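Local coordinates for putative acyl-[acyl-carrier-protein] desaturase DesA2 (Mycobacterium tuberculosis, PDB 1ZA0) that may desaturate acyl chains carried on acyl carrier protein in mycobacterial fatty acid biosynthesis, as a homodimeric di-iron enzyme of the type 2 desaturase family, at residues E19-M22 with T23-L26. Sequence-based numbering, arbitrary orientation.
Sequences EANM and TRHL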
loop_
_atom_site.group_PDB
_atom_site.type_symbol
_atom_site.label_atom_id
_atom_site.label_comp_id
_atom_site.label_asym_id
_atom_site.label_seq_id
_atom_site.Cartn_x
_atom_site.Cartn_y
_atom_site.Cartn_z
ATOM N N GLU A 19 16.911 -12.044 8.247
ATOM C CA GLU A 19 16.826 -12.359 9.669
ATOM C C GLU A 19 16.879 -11.135 10.518
ATOM O O GLU A 19 16.151 -11.002 11.510
ATOM C CB GLU A 19 17.997 -13.341 10.057
ATOM C CG GLU A 19 18.112 -13.621 11.555
ATOM C CD GLU A 19 19.171 -14.688 11.944
ATOM O OE1 GLU A 19 20.008 -15.099 11.109
ATOM O OE2 GLU A 19 19.191 -15.061 13.113
ATOM N N ALA A 20 17.860 -10.259 10.233
ATOM C CA ALA A 20 18.020 -9.021 11.020
ATOM C C ALA A 20 16.726 -8.134 10.939
ATOM O O ALA A 20 16.260 -7.565 11.887
ATOM C CB ALA A 20 19.244 -8.226 10.475
ATOM N N ASN A 21 16.172 -8.073 9.781
ATOM C CA ASN A 21 14.976 -7.260 9.570
ATOM C C ASN A 21 13.725 -7.908 10.210
ATOM O O ASN A 21 12.914 -7.219 10.758
ATOM C CB ASN A 21 14.773 -7.058 8.107
ATOM C CG ASN A 21 15.647 -5.906 7.570
ATOM O OD1 ASN A 21 15.186 -4.765 7.509
ATOM N ND2 ASN A 21 16.922 -6.203 7.224
ATOM N N MET A 22 13.607 -9.221 10.143
ATOM C CA MET A 22 12.489 -9.920 10.824
ATOM C C MET A 22 12.596 -9.683 12.278
ATOM O O MET A 22 11.655 -9.354 12.964
ATOM C CB MET A 22 12.596 -11.418 10.611
ATOM C CG MET A 22 11.608 -12.061 9.770
ATOM S SD MET A 22 9.853 -11.468 9.800
ATOM C CE MET A 22 9.003 -12.402 11.072
ATOM N N THR A 23 13.825 -9.813 12.791
ATOM C CA THR A 23 14.082 -9.563 14.181
ATOM C C THR A 23 13.739 -8.145 14.596
ATOM O O THR A 23 13.106 -7.897 15.605
ATOM C CB THR A 23 15.634 -9.937 14.494
ATOM O OG1 THR A 23 15.836 -11.320 14.191
ATOM C CG2 THR A 23 15.888 -9.889 15.921
ATOM N N ARG A 24 14.189 -7.170 13.829
ATOM C CA ARG A 24 13.753 -5.808 14.060
ATOM C C ARG A 24 12.217 -5.644 14.013
ATOM O O ARG A 24 11.610 -5.001 14.877
ATOM C CB ARG A 24 14.375 -4.901 13.006
ATOM C CG ARG A 24 14.096 -3.447 13.220
ATOM C CD ARG A 24 14.547 -2.553 12.097
ATOM N NE ARG A 24 14.232 -3.110 10.799
ATOM C CZ ARG A 24 13.018 -3.192 10.261
ATOM N NH1 ARG A 24 11.994 -2.701 10.926
ATOM N NH2 ARG A 24 12.838 -3.716 9.041
ATOM N N HIS A 25 11.615 -6.199 12.986
ATOM C CA HIS A 25 10.159 -5.969 12.743
ATOM C C HIS A 25 9.363 -6.519 13.943
ATOM O O HIS A 25 8.658 -5.792 14.627
ATOM C CB HIS A 25 9.801 -6.583 11.402
ATOM C CG HIS A 25 8.396 -6.305 10.939
ATOM N ND1 HIS A 25 8.109 -5.449 9.884
ATOM C CD2 HIS A 25 7.207 -6.788 11.374
ATOM C CE1 HIS A 25 6.800 -5.445 9.674
ATOM N NE2 HIS A 25 6.226 -6.236 10.568
ATOM N N LEU A 26 9.637 -7.753 14.317
ATOM C CA LEU A 26 9.055 -8.341 15.561
ATOM C C LEU A 26 9.298 -7.605 16.862
ATOM O O LEU A 26 8.363 -7.429 17.674
ATOM C CB LEU A 26 9.465 -9.796 15.696
ATOM C CG LEU A 26 8.984 -10.754 14.605
ATOM C CD1 LEU A 26 9.545 -12.138 14.802
ATOM C CD2 LEU A 26 7.500 -10.857 14.582
#
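Glu19 O takes two bonds from Thr23, one turn further along helix 9-27. Thr23 OG1 donates to Glu19 O at 2.7 Å, and Thr23 N reaches the same Glu19 O at 2.9 Å. The two donors come from opposite faces of the carbonyl plane. The hydroxyl lies beside its own backbone N (chi1 -60°), which turns it back to the preceding turn. Arg24 N, His25 N and Leu26 N continue the i to i+4 ladder to Ala20 O, Asn21 O and Met22 O.

The side chains of Asn21 and Arg24 run alongside each other. Arg24 NH2 donates an almost perfectly straight bond (179°) to Asn21 OD1 at 3.0 Å. Asn21 OD1 lies in the guanidinium plane, at its edge, yet the amide and guanidinium planes stand 80° apart. Arg24 is bent at chi3, and Asn21 O lies over one face of its guanidinium, offset toward the rim. Asn21 OD1 also accepts from Asn198 of helix 176-206, while Asn21 ND2 bonds to Val17 O.

On another side of the helix, Met22 CE packs against Leu26 CD1 at 3.8 Å. Met22 also rests on Trp95 and Trp99 of helix 95-121. The His25 ring meets Trp99 edge-to-face, and His25 NE2 bonds to Glu106. The side chain of His25 comes to about 4 Å from that of His192, a manganese ligand here. The polar bonds of Asn21 and His25 thus tie this N-terminal helix to two metal-site helices of the four-helix bundle in this ferritin-like desaturase fold.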